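PDB 6LSU: intracellular protein transport protein USO1 from Saccharomyces cerevisiae S288c, which is required for protein transport from the endoplasmic reticulum to the Golgi complex, here represented by the globular head of a dimeric, coiled-coil vesicle tether. Local coordinates for residues A[167-171]-A[209-213]; A[241-247]-A[285-290]; A[314-320]-A[361-365]; A[503-507]-A[545-550]; A[633-638]-A[715-720]. All coordinates share one frame; numbering follows the deposited sequence.

Interaction 1 of 5, residues A[167-171]-A[209-213]; sequences IQLLE and EAILL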
# COMPACT_ATOMS: atom_id res chain seq x y z
N ILE A 167 13.82 -2.49 -30.47
CA ILE A 167 13.13 -2.30 -29.16
C ILE A 167 13.75 -3.28 -28.17
O ILE A 167 14.18 -2.86 -27.10
CB ILE A 167 11.61 -2.53 -29.28
CG1 ILE A 167 10.94 -1.47 -30.14
CG2 ILE A 167 11.00 -2.55 -27.89
CD1 ILE A 167 9.45 -1.68 -30.34
N GLN A 168 13.79 -4.56 -28.53
CA GLN A 168 14.29 -5.63 -27.65
C GLN A 168 15.75 -5.35 -27.28
O GLN A 168 16.06 -5.51 -26.06
CB GLN A 168 14.11 -6.99 -28.30
CG GLN A 168 12.65 -7.38 -28.38
CD GLN A 168 12.38 -8.65 -29.16
OE1 GLN A 168 12.96 -8.93 -30.20
NE2 GLN A 168 11.42 -9.41 -28.66
N LEU A 169 16.59 -4.93 -28.24
CA LEU A 169 18.04 -4.72 -27.99
C LEU A 169 18.19 -3.57 -26.99
O LEU A 169 18.95 -3.72 -26.02
CB LEU A 169 18.80 -4.46 -29.29
CG LEU A 169 20.32 -4.39 -29.16
CD1 LEU A 169 20.88 -5.64 -28.49
CD2 LEU A 169 20.96 -4.16 -30.52
N LEU A 170 17.45 -2.49 -27.19
CA LEU A 170 17.40 -1.34 -26.26
C LEU A 170 16.91 -1.72 -24.87
O LEU A 170 17.42 -1.13 -23.89
CB LEU A 170 16.48 -0.27 -26.87
CG LEU A 170 17.17 0.49 -28.00
CD1 LEU A 170 16.22 1.53 -28.58
CD2 LEU A 170 18.47 1.14 -27.49
N GLU A 171 15.92 -2.63 -24.78
CA GLU A 171 15.47 -3.15 -23.47
C GLU A 171 16.65 -3.87 -22.82
O GLU A 171 16.82 -3.76 -21.64
CB GLU A 171 14.28 -4.12 -23.60
CG GLU A 171 12.92 -3.50 -23.81
CD GLU A 171 11.90 -4.62 -24.01
OE1 GLU A 171 11.25 -5.06 -23.02
OE2 GLU A 171 11.79 -5.15 -25.15
N GLU A 209 5.78 -4.50 -26.99
CA GLU A 209 7.21 -4.36 -26.59
C GLU A 209 7.55 -2.90 -26.23
O GLU A 209 8.33 -2.69 -25.28
CB GLU A 209 8.17 -4.82 -27.66
CG GLU A 209 9.41 -5.43 -27.04
CD GLU A 209 9.07 -6.64 -26.19
OE1 GLU A 209 9.85 -6.96 -25.25
OE2 GLU A 209 8.04 -7.28 -26.49
N ALA A 210 6.95 -1.93 -26.91
CA ALA A 210 7.27 -0.51 -26.74
C ALA A 210 6.79 -0.00 -25.38
O ALA A 210 7.35 0.98 -24.91
CB ALA A 210 6.67 0.30 -27.89
N ILE A 211 5.70 -0.57 -24.82
CA ILE A 211 5.21 -0.23 -23.44
C ILE A 211 6.28 -0.59 -22.41
O ILE A 211 6.55 0.24 -21.55
CB ILE A 211 3.88 -0.95 -23.14
CG1 ILE A 211 2.83 -0.63 -24.20
CG2 ILE A 211 3.38 -0.55 -21.74
CD1 ILE A 211 1.60 -1.45 -24.11
N LEU A 212 6.91 -1.77 -22.55
CA LEU A 212 8.01 -2.28 -21.71
C LEU A 212 9.21 -1.34 -21.81
O LEU A 212 9.77 -1.04 -20.74
CB LEU A 212 8.35 -3.71 -22.12
CG LEU A 212 7.23 -4.71 -21.84
CD1 LEU A 212 7.61 -6.11 -22.23
CD2 LEU A 212 6.86 -4.67 -20.36
N LEU A 213 9.60 -0.88 -23.01
CA LEU A 213 10.84 -0.08 -23.17
C LEU A 213 10.50 1.29 -22.57
O LEU A 213 11.32 1.90 -21.81
CB LEU A 213 11.26 -0.03 -24.65
CG LEU A 213 12.41 0.93 -24.99
CD1 LEU A 213 13.67 0.54 -24.26
CD2 LEU A 213 12.70 1.00 -26.50

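Interaction 2 of 5, residues A[241-247]-A[285-290]; sequences IEEEGGL and HLLSEP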
# COMPACT_ATOMS: atom_id res chain seq x y z
N ILE A 241 -5.56 -0.17 -23.27
CA ILE A 241 -6.26 -0.83 -22.14
C ILE A 241 -7.69 -1.17 -22.58
O ILE A 241 -8.06 -2.35 -22.44
CB ILE A 241 -6.23 0.04 -20.86
CG1 ILE A 241 -4.81 0.15 -20.28
CG2 ILE A 241 -7.22 -0.50 -19.79
CD1 ILE A 241 -4.62 1.26 -19.32
N GLU A 242 -8.48 -0.21 -23.12
CA GLU A 242 -9.87 -0.56 -23.52
C GLU A 242 -9.88 -1.55 -24.69
O GLU A 242 -10.67 -2.49 -24.64
CB GLU A 242 -10.78 0.63 -23.82
CG GLU A 242 -12.25 0.30 -23.51
CD GLU A 242 -12.59 -0.51 -22.24
OE1 GLU A 242 -12.06 -0.18 -21.13
OE2 GLU A 242 -13.38 -1.48 -22.37
N GLU A 243 -8.96 -1.40 -25.64
CA GLU A 243 -8.78 -2.31 -26.80
C GLU A 243 -8.45 -3.74 -26.31
O GLU A 243 -8.99 -4.72 -26.89
CB GLU A 243 -7.72 -1.68 -27.71
CG GLU A 243 -7.84 -2.01 -29.17
CD GLU A 243 -6.60 -1.55 -29.92
OE1 GLU A 243 -6.18 -0.35 -29.75
OE2 GLU A 243 -5.99 -2.39 -30.61
N GLU A 244 -7.70 -3.92 -25.22
CA GLU A 244 -7.34 -5.29 -24.73
C GLU A 244 -8.35 -5.86 -23.71
O GLU A 244 -8.13 -7.00 -23.26
CB GLU A 244 -5.93 -5.25 -24.17
CG GLU A 244 -4.90 -5.07 -25.26
CD GLU A 244 -4.81 -6.24 -26.23
OE1 GLU A 244 -4.76 -7.41 -25.73
OE2 GLU A 244 -4.76 -5.99 -27.47
N GLY A 245 -9.40 -5.12 -23.36
CA GLY A 245 -10.48 -5.63 -22.49
C GLY A 245 -10.42 -5.10 -21.07
O GLY A 245 -10.99 -5.74 -20.20
N GLY A 246 -9.75 -3.98 -20.84
CA GLY A 246 -9.72 -3.33 -19.52
C GLY A 246 -9.10 -4.23 -18.47
O GLY A 246 -8.11 -4.95 -18.75
N LEU A 247 -9.66 -4.23 -17.27
CA LEU A 247 -9.21 -5.09 -16.15
C LEU A 247 -9.05 -6.53 -16.64
O LEU A 247 -8.10 -7.24 -16.14
CB LEU A 247 -10.21 -5.00 -15.01
CG LEU A 247 -9.78 -4.13 -13.83
CD1 LEU A 247 -8.91 -2.94 -14.24
CD2 LEU A 247 -10.98 -3.66 -13.04
N HIS A 285 -13.87 4.53 -15.26
CA HIS A 285 -14.63 3.56 -16.10
C HIS A 285 -14.01 2.15 -15.91
O HIS A 285 -14.78 1.12 -15.86
CB HIS A 285 -14.64 4.02 -17.56
CG HIS A 285 -15.15 2.93 -18.43
ND1 HIS A 285 -16.51 2.65 -18.48
CD2 HIS A 285 -14.52 2.03 -19.23
CE1 HIS A 285 -16.70 1.62 -19.29
NE2 HIS A 285 -15.50 1.22 -19.77
N LEU A 286 -12.66 2.12 -15.88
CA LEU A 286 -11.83 0.90 -15.69
C LEU A 286 -11.98 0.34 -14.26
O LEU A 286 -12.18 -0.84 -14.15
CB LEU A 286 -10.37 1.30 -15.95
CG LEU A 286 -9.34 0.20 -15.71
CD1 LEU A 286 -9.54 -0.89 -16.76
CD2 LEU A 286 -7.93 0.75 -15.74
N LEU A 287 -11.94 1.20 -13.23
CA LEU A 287 -12.17 0.82 -11.83
C LEU A 287 -13.60 0.28 -11.67
O LEU A 287 -13.84 -0.59 -10.83
CB LEU A 287 -11.92 2.02 -10.94
CG LEU A 287 -10.46 2.39 -10.70
CD1 LEU A 287 -10.33 3.66 -9.86
CD2 LEU A 287 -9.78 1.23 -9.99
N SER A 288 -14.53 0.74 -12.47
CA SER A 288 -15.96 0.43 -12.25
C SER A 288 -16.31 -0.88 -12.95
O SER A 288 -17.36 -1.46 -12.63
CB SER A 288 -16.87 1.56 -12.67
OG SER A 288 -17.30 1.39 -14.01
N GLU A 289 -15.40 -1.44 -13.75
CA GLU A 289 -15.65 -2.70 -14.46
C GLU A 289 -16.18 -3.83 -13.57
O GLU A 289 -17.11 -4.54 -13.96
CB GLU A 289 -14.40 -3.14 -15.19
CG GLU A 289 -14.50 -2.86 -16.66
CD GLU A 289 -13.15 -2.77 -17.35
OE1 GLU A 289 -12.93 -1.76 -18.15
OE2 GLU A 289 -12.35 -3.72 -17.09
N PRO A 290 -15.62 -4.13 -12.39
CA PRO A 290 -16.10 -5.28 -11.63
C PRO A 290 -17.55 -5.19 -11.13
O PRO A 290 -18.04 -6.19 -10.73
CB PRO A 290 -15.18 -5.31 -10.42
CG PRO A 290 -14.01 -4.47 -10.81
CD PRO A 290 -14.57 -3.39 -11.70

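Interaction 3 of 5, residues A[314-320]-A[361-365]; sequences VSLTVEP and TAANM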
# COMPACT_ATOMS: atom_id res chain seq x y z
N VAL A 314 -4.65 6.28 -8.60
CA VAL A 314 -5.44 7.28 -7.82
C VAL A 314 -4.64 7.76 -6.61
O VAL A 314 -4.53 9.00 -6.44
CB VAL A 314 -6.81 6.77 -7.41
CG1 VAL A 314 -7.59 7.83 -6.69
CG2 VAL A 314 -7.63 6.27 -8.62
N SER A 315 -4.03 6.85 -5.83
CA SER A 315 -3.33 7.19 -4.57
C SER A 315 -2.16 8.14 -4.81
O SER A 315 -2.10 9.11 -4.08
CB SER A 315 -2.85 6.00 -3.81
OG SER A 315 -3.83 5.50 -2.94
N LEU A 316 -1.31 7.87 -5.79
CA LEU A 316 -0.17 8.74 -6.22
C LEU A 316 -0.54 10.22 -6.28
O LEU A 316 0.25 11.04 -5.76
CB LEU A 316 0.31 8.30 -7.61
CG LEU A 316 0.94 6.92 -7.59
CD1 LEU A 316 1.44 6.52 -8.97
CD2 LEU A 316 2.05 6.89 -6.54
N THR A 317 -1.67 10.56 -6.91
CA THR A 317 -2.06 11.96 -7.19
C THR A 317 -2.38 12.67 -5.89
O THR A 317 -2.32 13.90 -5.90
CB THR A 317 -3.22 12.09 -8.19
OG1 THR A 317 -4.49 11.95 -7.56
CG2 THR A 317 -3.07 11.12 -9.33
N VAL A 318 -2.65 11.94 -4.79
CA VAL A 318 -3.15 12.50 -3.49
C VAL A 318 -2.25 12.01 -2.36
O VAL A 318 -2.76 11.77 -1.19
CB VAL A 318 -4.62 12.12 -3.24
CG1 VAL A 318 -5.54 12.72 -4.26
CG2 VAL A 318 -4.83 10.63 -3.20
N GLU A 319 -0.96 11.85 -2.64
CA GLU A 319 0.06 11.54 -1.59
C GLU A 319 0.04 12.69 -0.58
O GLU A 319 0.24 13.85 -0.92
CB GLU A 319 1.43 11.31 -2.26
CG GLU A 319 2.61 11.19 -1.30
CD GLU A 319 4.00 11.09 -1.94
OE1 GLU A 319 4.99 11.06 -1.18
OE2 GLU A 319 4.10 11.03 -3.19
N PRO A 320 -0.19 12.42 0.72
CA PRO A 320 -0.24 13.48 1.73
C PRO A 320 1.08 14.23 1.91
O PRO A 320 2.13 13.60 1.77
CB PRO A 320 -0.61 12.74 3.03
CG PRO A 320 -0.20 11.30 2.78
CD PRO A 320 -0.38 11.07 1.29
N THR A 361 -7.07 3.81 -0.49
CA THR A 361 -7.17 4.78 -1.60
C THR A 361 -8.22 5.85 -1.18
O THR A 361 -7.88 7.10 -1.15
CB THR A 361 -7.44 4.08 -2.94
OG1 THR A 361 -6.40 3.13 -3.23
CG2 THR A 361 -7.59 5.11 -4.04
N ALA A 362 -9.45 5.43 -0.82
CA ALA A 362 -10.47 6.41 -0.37
C ALA A 362 -9.89 7.23 0.78
O ALA A 362 -10.23 8.38 0.89
CB ALA A 362 -11.78 5.75 0.05
N ALA A 363 -9.05 6.65 1.63
CA ALA A 363 -8.55 7.39 2.82
C ALA A 363 -7.63 8.51 2.31
O ALA A 363 -7.66 9.60 2.84
CB ALA A 363 -7.90 6.44 3.82
N ASN A 364 -6.78 8.23 1.36
CA ASN A 364 -5.90 9.25 0.74
C ASN A 364 -6.73 10.36 0.04
O ASN A 364 -6.45 11.53 0.21
CB ASN A 364 -4.97 8.60 -0.25
CG ASN A 364 -3.83 7.91 0.43
OD1 ASN A 364 -3.26 8.43 1.41
ND2 ASN A 364 -3.45 6.79 -0.16
N MET A 365 -7.82 9.97 -0.60
CA MET A 365 -8.74 10.91 -1.26
C MET A 365 -9.40 11.94 -0.31
O MET A 365 -9.70 13.07 -0.79
CB MET A 365 -9.83 10.12 -1.98
CG MET A 365 -9.23 9.22 -3.08
SD MET A 365 -10.52 8.85 -4.24
CE MET A 365 -10.63 7.09 -4.12

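Interaction 4 of 5, residues A[503-507]-A[545-550]; sequences LLNYD and VTTGND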
# COMPACT_ATOMS: atom_id res chain seq x y z
N LEU A 503 -17.82 0.07 24.06
CA LEU A 503 -16.95 0.61 25.14
C LEU A 503 -17.59 0.47 26.54
O LEU A 503 -16.82 0.38 27.53
CB LEU A 503 -16.68 2.08 24.85
CG LEU A 503 -15.76 2.75 25.85
CD1 LEU A 503 -14.37 2.28 25.62
CD2 LEU A 503 -15.81 4.26 25.79
N LEU A 504 -18.93 0.50 26.67
CA LEU A 504 -19.61 0.69 27.97
C LEU A 504 -20.54 -0.49 28.29
O LEU A 504 -21.29 -0.42 29.26
CB LEU A 504 -20.40 2.02 27.97
CG LEU A 504 -19.59 3.31 27.79
CD1 LEU A 504 -20.48 4.51 27.51
CD2 LEU A 504 -18.73 3.61 29.01
N ASN A 505 -20.53 -1.53 27.48
CA ASN A 505 -21.35 -2.75 27.70
C ASN A 505 -20.40 -3.92 27.86
O ASN A 505 -19.21 -3.79 27.49
CB ASN A 505 -22.39 -3.06 26.64
CG ASN A 505 -23.55 -2.09 26.65
OD1 ASN A 505 -23.47 -1.06 27.33
ND2 ASN A 505 -24.60 -2.38 25.88
N TYR A 506 -20.94 -4.97 28.48
CA TYR A 506 -20.20 -6.20 28.79
C TYR A 506 -20.56 -7.17 27.67
O TYR A 506 -21.76 -7.29 27.34
CB TYR A 506 -20.53 -6.70 30.20
CG TYR A 506 -19.89 -8.03 30.49
CD1 TYR A 506 -18.51 -8.12 30.70
CD2 TYR A 506 -20.62 -9.20 30.45
CE1 TYR A 506 -17.91 -9.34 30.91
CE2 TYR A 506 -20.03 -10.44 30.66
CZ TYR A 506 -18.67 -10.51 30.89
OH TYR A 506 -18.09 -11.72 31.11
N ASP A 507 -19.56 -7.80 27.07
CA ASP A 507 -19.80 -8.86 26.06
C ASP A 507 -19.07 -10.09 26.59
O ASP A 507 -17.83 -10.04 26.69
CB ASP A 507 -19.40 -8.42 24.64
CG ASP A 507 -19.79 -9.38 23.53
OD1 ASP A 507 -20.87 -10.00 23.62
OD2 ASP A 507 -19.00 -9.53 22.59
N VAL A 545 -21.39 10.64 29.69
CA VAL A 545 -22.35 9.58 29.29
C VAL A 545 -22.61 8.67 30.49
O VAL A 545 -21.63 8.25 31.17
CB VAL A 545 -21.85 8.79 28.06
CG1 VAL A 545 -22.52 7.44 27.96
CG2 VAL A 545 -22.06 9.55 26.78
N THR A 546 -23.87 8.31 30.68
CA THR A 546 -24.38 7.44 31.77
C THR A 546 -24.94 6.16 31.13
O THR A 546 -25.41 6.23 29.98
CB THR A 546 -25.46 8.21 32.52
OG1 THR A 546 -26.51 8.31 31.55
CG2 THR A 546 -25.00 9.57 33.01
N THR A 547 -24.87 5.02 31.83
CA THR A 547 -25.29 3.71 31.26
C THR A 547 -26.09 2.89 32.28
O THR A 547 -26.33 3.38 33.41
CB THR A 547 -24.07 2.90 30.80
OG1 THR A 547 -23.42 2.38 31.96
CG2 THR A 547 -23.08 3.72 30.00
N GLY A 548 -26.51 1.69 31.84
CA GLY A 548 -26.97 0.57 32.68
C GLY A 548 -26.34 -0.75 32.23
O GLY A 548 -26.59 -1.14 31.07
N ASN A 549 -25.55 -1.41 33.08
CA ASN A 549 -24.84 -2.67 32.72
C ASN A 549 -24.30 -3.40 33.96
O ASN A 549 -24.34 -2.83 35.07
CB ASN A 549 -23.71 -2.39 31.72
CG ASN A 549 -23.75 -3.34 30.54
OD1 ASN A 549 -24.65 -3.27 29.70
ND2 ASN A 549 -22.79 -4.25 30.48
N ASP A 550 -23.80 -4.63 33.75
CA ASP A 550 -23.26 -5.57 34.78
C ASP A 550 -24.33 -5.71 35.88
O ASP A 550 -24.04 -6.40 36.88
CB ASP A 550 -21.88 -5.13 35.30
CG ASP A 550 -20.68 -5.99 34.89
OD1 ASP A 550 -20.89 -7.11 34.38
OD2 ASP A 550 -19.53 -5.53 35.09

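Interaction 5 of 5, residues A[633-638]-A[715-720]; sequences GVAYEF and RIRTAL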
# COMPACT_ATOMS: atom_id res chain seq x y z
N GLY A 633 -0.51 5.08 39.51
CA GLY A 633 0.50 6.14 39.41
C GLY A 633 -0.04 7.35 38.68
O GLY A 633 -0.01 8.44 39.27
N VAL A 634 -0.54 7.17 37.46
CA VAL A 634 -0.98 8.29 36.58
C VAL A 634 -2.13 8.97 37.32
O VAL A 634 -2.10 10.20 37.42
CB VAL A 634 -1.33 7.83 35.14
CG1 VAL A 634 -2.18 8.85 34.38
CG2 VAL A 634 -0.08 7.49 34.35
N ALA A 635 -3.08 8.19 37.85
CA ALA A 635 -4.24 8.71 38.60
C ALA A 635 -3.72 9.55 39.76
O ALA A 635 -4.32 10.60 40.06
CB ALA A 635 -5.12 7.58 39.10
N TYR A 636 -2.60 9.14 40.37
CA TYR A 636 -1.98 9.94 41.46
C TYR A 636 -1.57 11.32 40.91
O TYR A 636 -1.98 12.33 41.49
CB TYR A 636 -0.83 9.19 42.14
CG TYR A 636 -0.09 10.14 43.05
CD1 TYR A 636 -0.78 10.85 44.01
CD2 TYR A 636 1.24 10.41 42.87
CE1 TYR A 636 -0.15 11.80 44.80
CE2 TYR A 636 1.88 11.35 43.64
CZ TYR A 636 1.19 12.04 44.62
OH TYR A 636 1.83 12.96 45.38
N GLU A 637 -0.81 11.35 39.81
CA GLU A 637 -0.20 12.56 39.18
C GLU A 637 -1.21 13.67 38.83
O GLU A 637 -0.81 14.84 38.74
CB GLU A 637 0.47 12.16 37.87
CG GLU A 637 1.13 13.32 37.15
CD GLU A 637 2.52 13.65 37.66
OE1 GLU A 637 2.87 14.85 37.68
OE2 GLU A 637 3.25 12.69 37.99
N PHE A 638 -2.48 13.33 38.60
CA PHE A 638 -3.49 14.35 38.22
C PHE A 638 -4.59 14.36 39.29
O PHE A 638 -5.67 14.92 39.04
CB PHE A 638 -3.91 14.08 36.77
CG PHE A 638 -2.72 14.08 35.82
CD1 PHE A 638 -2.09 15.27 35.48
CD2 PHE A 638 -2.19 12.90 35.32
CE1 PHE A 638 -0.98 15.28 34.64
CE2 PHE A 638 -1.09 12.91 34.46
CZ PHE A 638 -0.49 14.10 34.11
N ARG A 715 8.21 11.14 33.45
CA ARG A 715 7.09 11.63 34.28
C ARG A 715 6.30 10.45 34.87
O ARG A 715 5.89 10.58 36.00
CB ARG A 715 6.15 12.54 33.48
CG ARG A 715 5.24 13.37 34.37
CD ARG A 715 4.22 14.18 33.59
NE ARG A 715 3.40 15.00 34.46
CZ ARG A 715 2.65 16.02 34.05
NH1 ARG A 715 2.60 16.33 32.77
NH2 ARG A 715 1.93 16.72 34.91
N ILE A 716 6.07 9.36 34.13
CA ILE A 716 5.25 8.21 34.63
C ILE A 716 6.07 7.62 35.78
O ILE A 716 5.61 7.70 36.96
CB ILE A 716 4.94 7.15 33.55
CG1 ILE A 716 4.25 7.70 32.30
CG2 ILE A 716 4.14 6.00 34.16
CD1 ILE A 716 3.24 8.77 32.58
N ARG A 717 7.25 7.10 35.44
CA ARG A 717 8.18 6.37 36.35
C ARG A 717 8.37 7.13 37.67
O ARG A 717 8.49 6.44 38.70
CB ARG A 717 9.55 6.20 35.69
CG ARG A 717 10.51 5.33 36.49
CD ARG A 717 11.89 5.18 35.86
NE ARG A 717 12.66 6.42 35.88
CZ ARG A 717 13.13 7.07 34.80
NH1 ARG A 717 12.91 6.62 33.58
NH2 ARG A 717 13.82 8.18 34.97
N THR A 718 8.39 8.48 37.66
CA THR A 718 8.70 9.31 38.85
C THR A 718 7.44 9.98 39.41
O THR A 718 7.55 11.06 40.03
CB THR A 718 9.77 10.38 38.56
OG1 THR A 718 9.21 11.58 38.02
CG2 THR A 718 10.85 9.89 37.62
N ALA A 719 6.26 9.39 39.18
CA ALA A 719 4.99 9.99 39.64
C ALA A 719 4.98 9.98 41.18
O ALA A 719 4.63 11.02 41.76
CB ALA A 719 3.81 9.27 39.05
N LEU A 720 5.33 8.84 41.80
CA LEU A 720 5.27 8.65 43.28
C LEU A 720 6.46 9.34 43.94
O LEU A 720 6.30 9.90 45.04
CB LEU A 720 5.23 7.16 43.60
CG LEU A 720 3.95 6.45 43.15
CD1 LEU A 720 3.68 5.23 44.01
CD2 LEU A 720 2.75 7.37 43.19

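Interaction 1 of 5, residues A[167-171]-A[209-213]
Ile167 begins the contact by dividing its two branches between neighbouring residues of the second helix. The CG1 branch lies beside the backbone N (chi1 -67°) and takes CD1 to within 4.2 Å of Ala210 CB, whereas CG2, on the carbonyl-carbon side, rests 3.4 Å from Glu209 CG. The same methyl also reaches the CB of Leu213. Gln168 adds a light touch, its CG meeting Glu209 CG while the two side chains cross at about a right angle. Over this span the axes of the two short helical segments approach to 9.6 Å and run at 25° to one another, the nearly parallel pairing expected of equivalent helices in successive armadillo repeats; segment 167-171 belongs to ARM 2 and segment 209-213 to ARM 3. Leu170 meets Leu213 through its CB, 3.9 Å from Leu213 CD1, and Trp155 covers both leucines and Ile167. Glu171 then sends an extended side chain across to the second helix. Its CG passes 3.9 Å from Leu213 CB, and the carboxylate arrives at that of Glu209 with the two planes 51° apart, Glu171 OE2 standing 2.7 Å from Glu209 OE1. Helix 103-112 supplies polar partners for this acidic pair: Ser110 OG is hydrogen-bonded to Glu171 OE1, and Ser107 OG to Glu209 OE1.

Interaction 2 of 5, residues A[241-247]-A[285-290]
Leu286 holds its CG trans to the backbone N (chi1 176°), which carries CD1 across to Leu247, while Glu289 keeps its chain extended past CG (chi2 158°), which takes its carboxylate to the backbone N of Leu247. The contact joins the ends of helices 233-244 and 280-287, in the consecutive armadillo repeats ARM 4 and ARM 5. On the first side the chain leaves its helix through a Schellman motif: Gly245 has a positive phi (104°), and the N of Gly246 returns to Ile241 O at 2.8 Å. Gly246 also has positive phi, and a CB modelled on it would fall on Glu289 OE1, consistent with a glycine here. Leu247, the residue with most surface covered, lies just beyond the turn and packs against Leu286 and Pro290. Its CD1 meets Leu286 CD1, and its CD2 lies 3.8 Å from Pro290 CD, the leucine and proline side chains crossing at about a right angle. Behind them, Ile241 CG2 touches Leu286 CD1 at 3.8 Å, and Ile307 of helix 301-317 closes over Leu247 and Pro290. At the exposed rim, Glu242 OE1 comes to the edge of the His285 ring, in its plane, 3.8 Å from CD2. A single bond crosses the segments: Glu289 OE2 accepts the N-H of Leu247 at 2.7 Å through its syn lone pair.

Interaction 3 of 5, residues A[314-320]-A[361-365]
Val314 overlaps Thr361 methyl against methyl, its CG1 3.8 Å from Thr361 CG2, with the two side chains crossing at about a right angle. The same CG1 turns toward Met365, whose SD lies 4.0 Å away. The next residue, Ser315, accepts a hydrogen bond through OG from Asn364 ND2 at 3.1 Å; the hydroxyl lies 15° out of the amide plane, though the bond is bent (N-H...O 145°). Val318, just past the helix end, places CG2 between its backbone N and carbonyl carbon, and from there this methyl presses on Asn364 CB at 3.6 Å. Asn364 OD1 faces Pro320 CD and takes a weak hydrogen bond from Arg367. Replacing Asn364 with an alanine would probably leave Ser315 OG without this donor and open a gap beside Pro320. Thr361 OG1 is held by Val357 O within its own helix. The contact joins the end of helix 301-317 to helix 354-366 of ARM 6 in the armadillo stack, with helix 337-346 touching Val314 and Met365, helix 325-333 packed on Val318, and helix 280-287 reaching Val314.

Interaction 4 of 5, residues A[503-507]-A[545-550]
Leu504 and Asn549 have the most surface buried in this contact, one at its apolar end and the other at its polar end. Leu504 lies near the end of helix 499-504. Its CG lies opposite the carbonyl carbon, beside the backbone N (chi1 -62°), which directs CD1 at Val545 and Thr547. There CD1 touches Val545 CG1 at 3.6 Å and Thr547 CG2 at 3.7 Å, meeting the valine obliquely and the threonine at about a right angle. Ala559 and Ile563 of helix 559-568 cover the same leucine. Thr547 presents its methyl to Leu504 while its OG1 is hydrogen-bonded to Thr562, and its backbone pairs with Leu557 in the small antiparallel sheet of strands 546-547 and 557-558. The contact thus joins this two-stranded sheet to the chain leaving helix 499-504, which lies within ARM 8. Asn549, poorly ordered, lays its side chain along the backbone from Leu504 to Tyr506, with CB 4.0 Å from Leu504 O and CG 3.8 Å from Asn505 CA. Tyr506 points CB toward Asn549, but its ring leads off to Leu566 and Thr569, with the poorly ordered Asp550 obliquely near. The chemistry changes along the contact: buried methyl packing holds residues 545-547, whereas 549-550 meet the other segment through poorly ordered polar groups, where the hold is likely to be looser.

Interaction 5 of 5, residues A[633-638]-A[715-720]
The ends of helix 622-637 and helix 713-717 draw together over about one turn, with Val634 CA 6.5 Å from Ile716 CA and Glu637 CA 5.8 Å from Ala719 CA. Small residues meet here: Ala719 CB sits 3.9 Å from Gly633 O. Val634 CG2 meets Ile716 CD1 obliquely. Glu637 has its CG trans to the backbone N (chi1 -180°) and then bends at chi2 (83°), which swings the carboxylate across to Arg715. The arginine is extended from CG to NE, and Glu637 OE1 lies at the edge of its guanidinium, accepting weak bonds from NE at 3.3 Å and from NH2 at 3.5 Å as a salt bridge. Glu637 OE2 instead rests 3.6 Å from Ala719 CB. Phe638 lies over one face of the same guanidinium, CZ above its centre, with the planes inclined at 59°, so the group is bounded at an edge by the acid and on a face by the ring. A glutamine in place of Glu637 is likely to leave the Arg715 charge without its mate in this contact and the guanidinium freer to turn. Tyr636 CD2 packs on Leu720 CD2, and Ala719 O comes to the ring edge in its plane, 3.3 Å from Tyr636 CE2. Helices 647-658 and 660-673 flank the contact through Tyr650 and Tyr663. The arrangement is that of an alpha-solenoid in which a late helix packs on the end of an earlier one, helix 622-637, most of which lies in ARM 10.

The five contacts follow one another along the chain, from ARM 2 to the end of the head. Interactions 1 and 5 are buried, and the other three are partly exposed. No two contacts share a helix; only interactions 2 and 3 touch, Leu287 CD1 lying 4.0 Å from Val314 CG2, because helices 280-287 and 301-317 are consecutive in the chain. The centres of interactions 1 and 5 are about 66 Å apart. Interaction 1 pairs two helices in mid-course; the rest involve helix ends or a strand. Apolar packing recurs throughout, but the polar element changes: paired acids, a carboxylate on a backbone N-H, an amide-to-hydroxyl bond, poorly ordered polar groups and a weak salt bridge.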